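Local atomic coordinates of arginine--tRNA ligase (Campylobacter jejuni, PDB entry 3FNR), a protein that attaches L-arginine to its cognate tRNA(Arg) at the expense of ATP, which is split to AMP and diphosphate. Residues Gly43-Gly48 with Gln153-Ala158; Leu91-Glu96 with Asp117-Ala122; Lys404-Asn409 with Ser433-Ser438. The protein carries 1 engineered substitution. All coordinates share one frame; numbering follows the deposited sequence.

Contact 1: Gly43-Gly48 with Gln153-Ala158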
ATOM      1  N   GLY A  43     -16.634  -6.811   4.035  1.00 54.46           N
ATOM      2  CA  GLY A  43     -15.784  -7.711   4.812  1.00 54.57           C
ATOM      3  C   GLY A  43     -14.425  -7.132   5.161  1.00 54.10           C
ATOM      4  O   GLY A  43     -14.077  -6.042   4.697  1.00 54.60           O
ATOM      5  N   PRO A  44     -13.648  -7.852   5.994  1.00 53.49           N
ATOM      6  CA  PRO A  44     -12.257  -7.467   6.240  1.00 48.76           C
ATOM      7  C   PRO A  44     -11.414  -7.719   4.992  1.00 46.33           C
ATOM      8  O   PRO A  44     -11.803  -8.521   4.133  1.00 44.05           O
ATOM      9  CB  PRO A  44     -11.823  -8.406   7.370  1.00 49.87           C
ATOM     10  CG  PRO A  44     -12.723  -9.597   7.244  1.00 48.93           C
ATOM     11  CD  PRO A  44     -14.033  -9.059   6.751  1.00 53.72           C
ATOM     12  N   LEU A  45     -10.279  -7.030   4.897  1.00 45.11           N
ATOM     13  CA  LEU A  45      -9.387  -7.158   3.746  1.00 45.42           C
ATOM     14  C   LEU A  45      -8.829  -8.569   3.600  1.00 47.30           C
ATOM     15  O   LEU A  45      -8.387  -9.182   4.569  1.00 49.58           O
ATOM     16  CB  LEU A  45      -8.248  -6.142   3.831  1.00 45.23           C
ATOM     17  CG  LEU A  45      -8.645  -4.667   3.768  1.00 42.72           C
ATOM     18  CD1 LEU A  45      -7.420  -3.779   3.766  1.00 40.95           C
ATOM     19  CD2 LEU A  45      -9.491  -4.396   2.540  1.00 39.40           C
ATOM     20  N   HIS A  46      -8.892  -9.091   2.384  1.00 50.15           N
ATOM     21  CA  HIS A  46      -8.279 -10.368   2.082  1.00 49.94           C
ATOM     22  C   HIS A  46      -6.784 -10.144   1.891  1.00 52.00           C
ATOM     23  O   HIS A  46      -6.335  -9.001   1.744  1.00 54.53           O
ATOM     24  CB  HIS A  46      -8.914 -10.979   0.838  1.00 54.80           C
ATOM     25  CG  HIS A  46     -10.368 -11.302   0.999  1.00 63.51           C
ATOM     26  ND1 HIS A  46     -11.239 -11.365  -0.069  1.00 66.51           N
ATOM     27  CD2 HIS A  46     -11.108 -11.570   2.102  1.00 68.80           C
ATOM     28  CE1 HIS A  46     -12.448 -11.666   0.369  1.00 73.16           C
ATOM     29  NE2 HIS A  46     -12.396 -11.794   1.682  1.00 72.21           N
ATOM     30  N   ILE A  47      -6.017 -11.229   1.907  1.00 51.86           N
ATOM     31  CA  ILE A  47      -4.566 -11.154   1.765  1.00 46.27           C
ATOM     32  C   ILE A  47      -4.142 -10.678   0.366  1.00 48.27           C
ATOM     33  O   ILE A  47      -3.115 -10.024   0.227  1.00 45.42           O
ATOM     34  CB  ILE A  47      -3.866 -12.489   2.198  1.00 45.19           C
ATOM     35  CG1 ILE A  47      -2.353 -12.306   2.381  1.00 43.20           C
ATOM     36  CG2 ILE A  47      -4.177 -13.632   1.239  1.00 39.87           C
ATOM     37  CD1 ILE A  47      -1.953 -11.182   3.335  1.00 46.51           C
ATOM     38  N   GLY A  48      -4.968 -10.952  -0.648  1.00 46.35           N
ATOM     39  CA  GLY A  48      -4.711 -10.507  -2.018  1.00 41.33           C
ATOM     40  C   GLY A  48      -4.714  -9.000  -2.220  1.00 41.43           C
ATOM     41  O   GLY A  48      -4.242  -8.508  -3.246  1.00 42.81           O
ATOM     42  N   GLN A 153      -9.136  -0.041   9.997  1.00 45.12           N
ATOM     43  CA  GLN A 153      -8.234  -0.553  11.032  1.00 50.21           C
ATOM     44  C   GLN A 153      -7.358  -1.725  10.577  1.00 44.82           C
ATOM     45  O   GLN A 153      -6.243  -1.882  11.074  1.00 46.99           O
ATOM     46  CB  GLN A 153      -8.945  -0.799  12.380  1.00 50.15           C
ATOM     47  CG  GLN A 153     -10.131  -1.734  12.350  1.00 53.98           C
ATOM     48  CD  GLN A 153     -11.094  -1.530  13.519  1.00 52.31           C
ATOM     49  OE1 GLN A 153     -11.791  -2.455  13.922  1.00 57.31           O
ATOM     50  NE2 GLN A 153     -11.135  -0.316  14.061  1.00 59.05           N
ATOM     51  N   ASN A 154      -7.851  -2.510   9.611  1.00 38.60           N
ATOM     52  CA  ASN A 154      -7.042  -3.505   8.891  1.00 37.48           C
ATOM     53  C   ASN A 154      -5.824  -2.839   8.263  1.00 38.57           C
ATOM     54  O   ASN A 154      -4.714  -3.344   8.364  1.00 42.53           O
ATOM     55  CB  ASN A 154      -7.839  -4.181   7.771  1.00 36.30           C
ATOM     56  CG  ASN A 154      -8.764  -5.273   8.257  1.00 42.98           C
ATOM     57  OD1 ASN A 154      -9.386  -5.959   7.441  1.00 41.61           O
ATOM     58  ND2 ASN A 154      -8.867  -5.452   9.572  1.00 43.94           N
ATOM     59  N   LEU A 155      -6.054  -1.691   7.633  1.00 38.11           N
ATOM     60  CA  LEU A 155      -5.003  -0.893   7.025  1.00 38.48           C
ATOM     61  C   LEU A 155      -4.105  -0.217   8.059  1.00 41.77           C
ATOM     62  O   LEU A 155      -2.900  -0.114   7.861  1.00 40.11           O
ATOM     63  CB  LEU A 155      -5.620   0.169   6.105  1.00 34.82           C
ATOM     64  CG  LEU A 155      -6.221  -0.315   4.782  1.00 36.91           C
ATOM     65  CD1 LEU A 155      -6.993   0.807   4.094  1.00 28.05           C
ATOM     66  CD2 LEU A 155      -5.134  -0.872   3.868  1.00 30.37           C
ATOM     67  N   GLU A 156      -4.694   0.250   9.156  1.00 43.67           N
ATOM     68  CA  GLU A 156      -3.935   0.927  10.203  1.00 46.33           C
ATOM     69  C   GLU A 156      -2.980  -0.048  10.888  1.00 43.32           C
ATOM     70  O   GLU A 156      -1.893   0.332  11.311  1.00 44.81           O
ATOM     71  CB  GLU A 156      -4.881   1.548  11.228  1.00 46.13           C
ATOM     72  CG  GLU A 156      -4.547   2.985  11.613  1.00 66.37           C
ATOM     73  CD  GLU A 156      -3.362   3.111  12.559  1.00 80.02           C
ATOM     74  OE1 GLU A 156      -2.207   3.193  12.079  1.00 84.84           O
ATOM     75  OE2 GLU A 156      -3.594   3.165  13.787  1.00 85.13           O
ATOM     76  N   GLN A 157      -3.405  -1.304  10.985  1.00 43.61           N
ATOM     77  CA  GLN A 157      -2.578  -2.392  11.504  1.00 46.98           C
ATOM     78  C   GLN A 157      -1.286  -2.562  10.701  1.00 46.01           C
ATOM     79  O   GLN A 157      -0.239  -2.869  11.264  1.00 47.84           O
ATOM     80  CB  GLN A 157      -3.372  -3.694  11.499  1.00 45.38           C
ATOM     81  CG  GLN A 157      -2.851  -4.742  12.452  1.00 48.84           C
ATOM     82  CD  GLN A 157      -3.675  -6.013  12.430  1.00 49.04           C
ATOM     83  OE1 GLN A 157      -4.654  -6.121  11.693  1.00 51.84           O
ATOM     84  NE2 GLN A 157      -3.284  -6.983  13.247  1.00 55.88           N
ATOM     85  N   ALA A 158      -1.369  -2.336   9.391  1.00 44.75           N
ATOM     86  CA  ALA A 158      -0.205  -2.385   8.507  1.00 36.03           C
ATOM     87  C   ALA A 158       0.419  -1.010   8.281  1.00 41.46           C
ATOM     88  O   ALA A 158       1.201  -0.824   7.338  1.00 40.59           O
ATOM     89  CB  ALA A 158      -0.583  -3.006   7.197  1.00 38.69           C
TER
HETATM   90  O   HOH W   1      -8.088  -8.585   6.889  1.00 46.17           O
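Asn154, on the last turn of helix 136-157, reaches across to Pro44 and Leu45 in the loop between strand 31-35 and helix 50-65. Its CB lies beside the branch point and one methyl of Leu45, 4.0 Å from Leu45 CD1. With CG turned anti to the carbonyl carbon (chi1 -80°), the amide then runs past the leucine side chain in the opposite direction and ends against the loop backbone. At the tip, Asn154 OD1 accepts a hydrogen bond from Leu45 N at 2.9 Å. The N-H points reasonably straight at the oxygen (154°), and the donor stands nearly in line with the carbonyl, at a C=O...N angle of 160°. The same oxygen packs against the proline ring, 3.5 Å from Pro44 CB. Leu45 N is its sure donor; a water modelled 3.0 Å from Asn154 OD1 may be a second, though it stands too near Leu45 O for its position to be relied on. The buried amide N-H of Leu45 is thus satisfied by a side chain from a helix more than a hundred residues further on in the chain.

Beyond the asparagine the contact turns apolar. Leu45 CD1 meets Leu155 CD2 at 3.7 Å, the two leucine side chains crossing at about a right angle. Around this pair, Leu45 also packs on Ile151 one turn earlier in the helix and on Ala39, while its backbone bonds to that of Met296. Pro44 touches Leu150 and Leu295.

The loop belongs to the 'HIGH' region, Ala39 to His49, the signature of class I aminoacyl-tRNA synthetases. In this family the element lies at the ATP site of the Rossmann-type catalytic core, and here the middle of the motif, Pro44-Leu45, is joined to the last turns of helix 136-157 by the Asn154 hydrogen bond and the leucine pair.

Contact 2: Leu91-Glu96 with Asp117-Ala122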
ATOM      1  N   LEU A  91     -28.674 -10.544   8.524  1.00 61.53           N
ATOM      2  CA  LEU A  91     -30.033 -10.970   8.867  1.00 65.77           C
ATOM      3  C   LEU A  91     -30.119 -12.490   9.046  1.00 68.51           C
ATOM      4  O   LEU A  91     -30.692 -12.976  10.027  1.00 70.42           O
ATOM      5  CB  LEU A  91     -31.022 -10.516   7.785  1.00 63.96           C
ATOM      6  CG  LEU A  91     -32.461 -11.037   7.904  1.00 63.02           C
ATOM      7  CD1 LEU A  91     -33.239 -10.187   8.882  1.00 59.79           C
ATOM      8  CD2 LEU A  91     -33.156 -11.081   6.553  1.00 56.92           C
ATOM      9  N   LEU A  92     -29.524 -13.216   8.102  1.00 69.43           N
ATOM     10  CA  LEU A  92     -29.558 -14.673   8.079  1.00 71.20           C
ATOM     11  C   LEU A  92     -28.797 -15.303   9.246  1.00 73.61           C
ATOM     12  O   LEU A  92     -29.246 -16.299   9.820  1.00 72.92           O
ATOM     13  CB  LEU A  92     -29.033 -15.193   6.737  1.00 70.91           C
ATOM     14  CG  LEU A  92     -30.021 -15.520   5.607  1.00 71.30           C
ATOM     15  CD1 LEU A  92     -31.123 -14.475   5.417  1.00 70.82           C
ATOM     16  CD2 LEU A  92     -29.269 -15.736   4.300  1.00 70.34           C
ATOM     17  N   SER A  93     -27.661 -14.708   9.608  1.00 74.35           N
ATOM     18  CA  SER A  93     -26.879 -15.207  10.737  1.00 77.79           C
ATOM     19  C   SER A  93     -27.452 -14.779  12.094  1.00 79.32           C
ATOM     20  O   SER A  93     -27.155 -15.409  13.111  1.00 80.06           O
ATOM     21  CB  SER A  93     -25.400 -14.830  10.611  1.00 76.35           C
ATOM     22  OG  SER A  93     -25.183 -13.486  10.975  1.00 75.12           O
ATOM     23  N   VAL A  94     -28.253 -13.710  12.108  1.00 80.31           N
ATOM     24  CA  VAL A  94     -29.063 -13.355  13.283  1.00 79.42           C
ATOM     25  C   VAL A  94     -30.133 -14.438  13.482  1.00 79.70           C
ATOM     26  O   VAL A  94     -30.346 -14.911  14.599  1.00 77.84           O
ATOM     27  CB  VAL A  94     -29.696 -11.923  13.168  1.00 80.47           C
ATOM     28  CG1 VAL A  94     -30.950 -11.774  14.034  1.00 80.61           C
ATOM     29  CG2 VAL A  94     -28.688 -10.851  13.550  1.00 80.57           C
ATOM     30  N   LYS A  95     -30.760 -14.846  12.380  1.00 79.12           N
ATOM     31  CA  LYS A  95     -31.815 -15.855  12.394  1.00 82.56           C
ATOM     32  C   LYS A  95     -31.359 -17.250  12.842  1.00 85.88           C
ATOM     33  O   LYS A  95     -32.103 -17.954  13.528  1.00 88.06           O
ATOM     34  CB  LYS A  95     -32.493 -15.939  11.023  1.00 81.72           C
ATOM     35  CG  LYS A  95     -33.492 -14.823  10.746  1.00 82.44           C
ATOM     36  CD  LYS A  95     -34.192 -15.017   9.402  1.00 81.98           C
ATOM     37  CE  LYS A  95     -35.301 -13.990   9.196  1.00 80.86           C
ATOM     38  NZ  LYS A  95     -35.899 -14.060   7.830  1.00 80.58           N
ATOM     39  N   GLU A  96     -30.140 -17.641  12.476  1.00 88.58           N
ATOM     40  CA  GLU A  96     -29.684 -19.005  12.746  1.00 91.75           C
ATOM     41  C   GLU A  96     -28.774 -19.157  13.961  1.00 91.67           C
ATOM     42  O   GLU A  96     -28.883 -20.141  14.691  1.00 93.06           O
ATOM     43  CB  GLU A  96     -29.025 -19.619  11.511  1.00 91.09           C
ATOM     44  CG  GLU A  96     -29.154 -21.137  11.444  1.00 95.21           C
ATOM     45  CD  GLU A  96     -28.513 -21.739  10.205  1.00 97.29           C
ATOM     46  OE1 GLU A  96     -29.222 -22.441   9.451  1.00100.15           O
ATOM     47  OE2 GLU A  96     -27.301 -21.513   9.985  1.00 99.55           O
ATOM     48  N   ASP A 117     -20.055 -11.841  14.525  1.00 71.31           N
ATOM     49  CA  ASP A 117     -19.746 -10.766  15.486  1.00 73.47           C
ATOM     50  C   ASP A 117     -20.585  -9.519  15.210  1.00 71.79           C
ATOM     51  O   ASP A 117     -21.081  -8.861  16.131  1.00 69.28           O
ATOM     52  CB  ASP A 117     -18.256 -10.391  15.440  1.00 76.85           C
ATOM     53  CG  ASP A 117     -17.338 -11.536  15.848  1.00 84.95           C
ATOM     54  OD1 ASP A 117     -16.112 -11.400  15.638  1.00 90.04           O
ATOM     55  OD2 ASP A 117     -17.828 -12.571  16.356  1.00 88.61           O
ATOM     56  N   LEU A 118     -20.729  -9.218  13.924  1.00 68.30           N
ATOM     57  CA  LEU A 118     -21.480  -8.076  13.439  1.00 68.71           C
ATOM     58  C   LEU A 118     -22.980  -8.285  13.645  1.00 70.07           C
ATOM     59  O   LEU A 118     -23.700  -7.334  13.947  1.00 69.29           O
ATOM     60  CB  LEU A 118     -21.158  -7.868  11.958  1.00 67.68           C
ATOM     61  CG  LEU A 118     -21.522  -6.595  11.203  1.00 66.22           C
ATOM     62  CD1 LEU A 118     -20.996  -5.348  11.897  1.00 56.84           C
ATOM     63  CD2 LEU A 118     -20.965  -6.712   9.799  1.00 62.72           C
ATOM     64  N   ALA A 119     -23.434  -9.531  13.483  1.00 70.60           N
ATOM     65  CA  ALA A 119     -24.811  -9.929  13.784  1.00 70.85           C
ATOM     66  C   ALA A 119     -25.164  -9.755  15.264  1.00 72.49           C
ATOM     67  O   ALA A 119     -26.293  -9.398  15.599  1.00 71.19           O
ATOM     68  CB  ALA A 119     -25.038 -11.357  13.368  1.00 70.76           C
ATOM     69  N   LYS A 120     -24.194 -10.025  16.138  1.00 74.99           N
ATOM     70  CA  LYS A 120     -24.346  -9.814  17.575  1.00 80.42           C
ATOM     71  C   LYS A 120     -24.381  -8.329  17.901  1.00 79.58           C
ATOM     72  O   LYS A 120     -25.094  -7.907  18.816  1.00 80.93           O
ATOM     73  CB  LYS A 120     -23.215 -10.490  18.353  1.00 79.26           C
ATOM     74  CG  LYS A 120     -23.386 -11.992  18.528  1.00 86.13           C
ATOM     75  CD  LYS A 120     -22.384 -12.568  19.533  1.00 89.18           C
ATOM     76  CE  LYS A 120     -22.768 -12.237  20.977  1.00 98.28           C
ATOM     77  NZ  LYS A 120     -21.823 -12.823  21.970  1.00 98.76           N
ATOM     78  N   GLU A 121     -23.601  -7.547  17.154  1.00 79.40           N
ATOM     79  CA  GLU A 121     -23.626  -6.092  17.253  1.00 81.12           C
ATOM     80  C   GLU A 121     -24.963  -5.555  16.760  1.00 77.00           C
ATOM     81  O   GLU A 121     -25.510  -4.621  17.347  1.00 74.40           O
ATOM     82  CB  GLU A 121     -22.488  -5.464  16.444  1.00 81.64           C
ATOM     83  CG  GLU A 121     -21.276  -5.024  17.253  1.00 87.43           C
ATOM     84  CD  GLU A 121     -20.225  -4.317  16.395  1.00 89.66           C
ATOM     85  OE1 GLU A 121     -19.919  -3.136  16.676  1.00 95.30           O
ATOM     86  OE2 GLU A 121     -19.714  -4.938  15.433  1.00 92.48           O
ATOM     87  N   ALA A 122     -25.479  -6.165  15.691  1.00 75.23           N
ATOM     88  CA  ALA A 122     -26.745  -5.765  15.075  1.00 74.79           C
ATOM     89  C   ALA A 122     -27.938  -6.031  15.985  1.00 74.07           C
ATOM     90  O   ALA A 122     -28.806  -5.172  16.146  1.00 72.77           O
ATOM     91  CB  ALA A 122     -26.932  -6.463  13.728  1.00 72.02           C
TER
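Ala119 CB projects from helix 113-126 toward helix 80-98 and meets both Ser93 and Val94. The serine hydroxyl and a valine methyl approach it from directions roughly at right angles, Ser93 OG only 3.2 Å from Ala119 CB and Val94 CG2 at 3.7 Å from the same carbon.

The serine owes its position to a first torsion of 78°, which places OG between the backbone N and the carbonyl carbon. From there OG hydrogen-bonds back to Ile90 O within its own helix, so the polar atom is satisfied locally and presents itself to the alanine as a packing surface. Val94 sets its CG1 roughly anti to the backbone N (chi1 156°, somewhat short of a fully staggered trans), and this leaves CG2 to face helix 113-126. That methyl touches backbone as well as side chain, lying 3.5 Å from Ala119 O. With so small a residue at the centre, the backbones come close: Val94 CA and Ala119 CA are 5.5 Å apart. No hydrogen bond joins the segments.

Further along the same interface Ala119 touches Ile98, while Leu118 and Ala122 pack on Ile90. Leu118 also reaches Trp142 and Met147 of helix 136-157. The two helices thus pack together, with the third against helix 113-126, in the connection between parallel strands 69-76 and 165-167.

Contact 3: Lys404-Asn409 with Ser433-Ser438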
ATOM      1  N   LYS A 404      19.147  -4.278   2.663  1.00 43.27           N
ATOM      2  CA  LYS A 404      19.771  -5.596   2.761  1.00 45.87           C
ATOM      3  C   LYS A 404      21.284  -5.520   2.610  1.00 43.85           C
ATOM      4  O   LYS A 404      22.028  -6.026   3.450  1.00 43.70           O
ATOM      5  CB  LYS A 404      19.233  -6.521   1.669  1.00 49.09           C
ATOM      6  CG  LYS A 404      18.255  -7.563   2.141  1.00 61.74           C
ATOM      7  CD  LYS A 404      18.101  -8.684   1.104  1.00 77.80           C
ATOM      8  CE  LYS A 404      17.593  -8.165  -0.246  1.00 81.55           C
ATOM      9  NZ  LYS A 404      17.392  -9.260  -1.241  1.00 83.57           N
ATOM     10  N   ASN A 405      21.724  -4.888   1.527  1.00 41.30           N
ATOM     11  CA  ASN A 405      23.138  -4.758   1.237  1.00 43.16           C
ATOM     12  C   ASN A 405      23.859  -3.873   2.249  1.00 41.09           C
ATOM     13  O   ASN A 405      24.979  -4.173   2.644  1.00 44.04           O
ATOM     14  CB  ASN A 405      23.343  -4.245  -0.186  1.00 45.96           C
ATOM     15  CG  ASN A 405      22.841  -5.221  -1.237  1.00 59.18           C
ATOM     16  OD1 ASN A 405      22.962  -6.441  -1.089  1.00 65.48           O
ATOM     17  ND2 ASN A 405      22.277  -4.683  -2.311  1.00 66.08           N
ATOM     18  N   LEU A 406      23.207  -2.800   2.680  1.00 40.12           N
ATOM     19  CA  LEU A 406      23.791  -1.901   3.675  1.00 34.53           C
ATOM     20  C   LEU A 406      23.962  -2.583   5.032  1.00 37.14           C
ATOM     21  O   LEU A 406      24.967  -2.357   5.719  1.00 33.78           O
ATOM     22  CB  LEU A 406      22.935  -0.647   3.822  1.00 31.71           C
ATOM     23  CG  LEU A 406      23.338   0.446   4.822  1.00 37.87           C
ATOM     24  CD1 LEU A 406      24.680   1.065   4.472  1.00 36.09           C
ATOM     25  CD2 LEU A 406      22.278   1.511   4.850  1.00 33.51           C
ATOM     26  N   ALA A 407      22.989  -3.410   5.418  1.00 38.07           N
ATOM     27  CA  ALA A 407      23.072  -4.148   6.683  1.00 39.36           C
ATOM     28  C   ALA A 407      24.189  -5.188   6.620  1.00 41.71           C
ATOM     29  O   ALA A 407      24.956  -5.321   7.571  1.00 41.39           O
ATOM     30  CB  ALA A 407      21.761  -4.813   7.019  1.00 42.34           C
ATOM     31  N   ALA A 408      24.274  -5.900   5.495  1.00 32.39           N
ATOM     32  CA  ALA A 408      25.302  -6.912   5.277  1.00 34.58           C
ATOM     33  C   ALA A 408      26.695  -6.295   5.400  1.00 39.56           C
ATOM     34  O   ALA A 408      27.530  -6.792   6.152  1.00 39.97           O
ATOM     35  CB  ALA A 408      25.134  -7.559   3.908  1.00 30.36           C
ATOM     36  N   ASN A 409      26.916  -5.202   4.669  1.00 37.28           N
ATOM     37  CA  ASN A 409      28.183  -4.494   4.673  1.00 37.66           C
ATOM     38  C   ASN A 409      28.528  -3.882   6.017  1.00 37.55           C
ATOM     39  O   ASN A 409      29.682  -3.949   6.428  1.00 37.47           O
ATOM     40  CB  ASN A 409      28.206  -3.442   3.576  1.00 40.96           C
ATOM     41  CG  ASN A 409      28.166  -4.053   2.206  1.00 37.38           C
ATOM     42  OD1 ASN A 409      28.712  -5.128   1.979  1.00 47.09           O
ATOM     43  ND2 ASN A 409      27.500  -3.382   1.281  1.00 41.39           N
ATOM     44  N   SER A 433      26.856   6.308  12.915  1.00 34.10           N
ATOM     45  CA  SER A 433      25.697   7.174  13.142  1.00 38.67           C
ATOM     46  C   SER A 433      25.002   7.491  11.833  1.00 41.01           C
ATOM     47  O   SER A 433      23.782   7.643  11.789  1.00 47.31           O
ATOM     48  CB  SER A 433      26.091   8.468  13.852  1.00 34.35           C
ATOM     49  OG  SER A 433      26.747   9.352  12.967  1.00 43.40           O
ATOM     50  N   LEU A 434      25.789   7.555  10.765  1.00 36.58           N
ATOM     51  CA  LEU A 434      25.250   7.785   9.440  1.00 41.87           C
ATOM     52  C   LEU A 434      24.573   6.541   8.846  1.00 38.06           C
ATOM     53  O   LEU A 434      23.552   6.658   8.170  1.00 41.35           O
ATOM     54  CB  LEU A 434      26.355   8.298   8.532  1.00 43.03           C
ATOM     55  CG  LEU A 434      25.927   8.928   7.216  1.00 50.94           C
ATOM     56  CD1 LEU A 434      25.112  10.202   7.434  1.00 49.89           C
ATOM     57  CD2 LEU A 434      27.180   9.219   6.469  1.00 52.92           C
ATOM     58  N   VAL A 435      25.142   5.364   9.100  1.00 37.52           N
ATOM     59  CA  VAL A 435      24.529   4.083   8.711  1.00 35.50           C
ATOM     60  C   VAL A 435      23.185   3.885   9.428  1.00 38.69           C
ATOM     61  O   VAL A 435      22.187   3.525   8.805  1.00 37.41           O
ATOM     62  CB  VAL A 435      25.477   2.884   8.984  1.00 34.82           C
ATOM     63  CG1 VAL A 435      24.828   1.552   8.612  1.00 28.67           C
ATOM     64  CG2 VAL A 435      26.797   3.058   8.214  1.00 34.09           C
ATOM     65  N   ALA A 436      23.163   4.154  10.730  1.00 37.09           N
ATOM     66  CA  ALA A 436      21.935   4.093  11.511  1.00 38.13           C
ATOM     67  C   ALA A 436      20.860   5.023  10.938  1.00 39.16           C
ATOM     68  O   ALA A 436      19.682   4.667  10.914  1.00 40.53           O
ATOM     69  CB  ALA A 436      22.214   4.431  12.971  1.00 34.24           C
ATOM     70  N   LEU A 437      21.284   6.189  10.452  1.00 38.06           N
ATOM     71  CA  LEU A 437      20.373   7.190   9.914  1.00 38.91           C
ATOM     72  C   LEU A 437      19.747   6.758   8.588  1.00 40.86           C
ATOM     73  O   LEU A 437      18.551   6.957   8.385  1.00 34.29           O
ATOM     74  CB  LEU A 437      21.072   8.547   9.779  1.00 42.22           C
ATOM     75  CG  LEU A 437      20.282   9.729   9.194  1.00 42.89           C
ATOM     76  CD1 LEU A 437      19.043  10.072  10.030  1.00 41.65           C
ATOM     77  CD2 LEU A 437      21.173  10.937   9.008  1.00 40.00           C
ATOM     78  N   SER A 438      20.551   6.159   7.708  1.00 39.39           N
ATOM     79  CA  SER A 438      20.060   5.602   6.447  1.00 34.83           C
ATOM     80  C   SER A 438      19.093   4.442   6.668  1.00 41.73           C
ATOM     81  O   SER A 438      18.096   4.325   5.956  1.00 40.72           O
ATOM     82  CB  SER A 438      21.221   5.143   5.576  1.00 37.25           C
ATOM     83  OG  SER A 438      22.015   6.254   5.203  1.00 41.45           O
TER
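Ser438 OG hydrogen-bonds to Ala380 O at the end of helix 371-381, while the CB of the same serine packs against Leu406 on helix 398-416. The division of labour follows from the side chain's rotation: OG is anti to the carbonyl carbon (chi1 -64°), and this carries the hydroxyl to the neighbouring helix and leaves carbon to meet the leucine. Ser438 CB lies 3.9 Å from Leu406 CD2, whereas Ser438 OG is 4.8 Å from that methyl.

Leu406 carries the contact from its side. Its CG is anti to the backbone N (chi1 179°), which carries the forked end out from helix 398-416 to helix 425-445. The two prongs part there. CD2 goes to the serine, and CD1 goes to Val435, with Leu406 CD1 and Val435 CG1 4.2 Å apart. The leucine and valine side chains slide past each other in opposite directions. The leucine fork therefore touches two positions three residues apart on the facing helix, Val435 and Ser438, roughly one turn. The closest CA atoms, Leu406 CA and Val435 CA, are 7.9 Å apart, a spacing at which a branched side chain can lie between the helices.

Helix 371-381 borders this junction: Leu406 touches Glu379, whose carboxylate accepts a hydrogen bond from Asn409 ND2. Phe22 packs on Ser438 from the N-terminal part of the chain. Within the helical DALR anticodon-binding domain, then, the two segments meet through carbon alone, with no hydrogen bond or ion pair between them. Directly between them there is only nondirectional, buried carbon packing; the hydrogen bonds of Ser438 and Asn409 go to helix 371-381, which may fix the two helices relative to it.

Overall arrangement
The three contacts are spread along an elongated monomer. Contact 1 belongs to the 'HIGH' region of the catalytic core, and contact 2 is nested within the chain excursion that contact 1 closes; their centres are 22 Å apart and their nearest atoms about 7 Å. Helix 136-157 connects the two, since it supplies one side of contact 1 and follows directly after helix 113-126 of contact 2. Contact 3 lies in the DALR anticodon-binding domain, its centre 31 Å from that of contact 1. Contacts 2 and 3 are 52 Å apart between centres, on opposite sides of the chain's centre, with the signature motif of contact 1 lying nearer the middle.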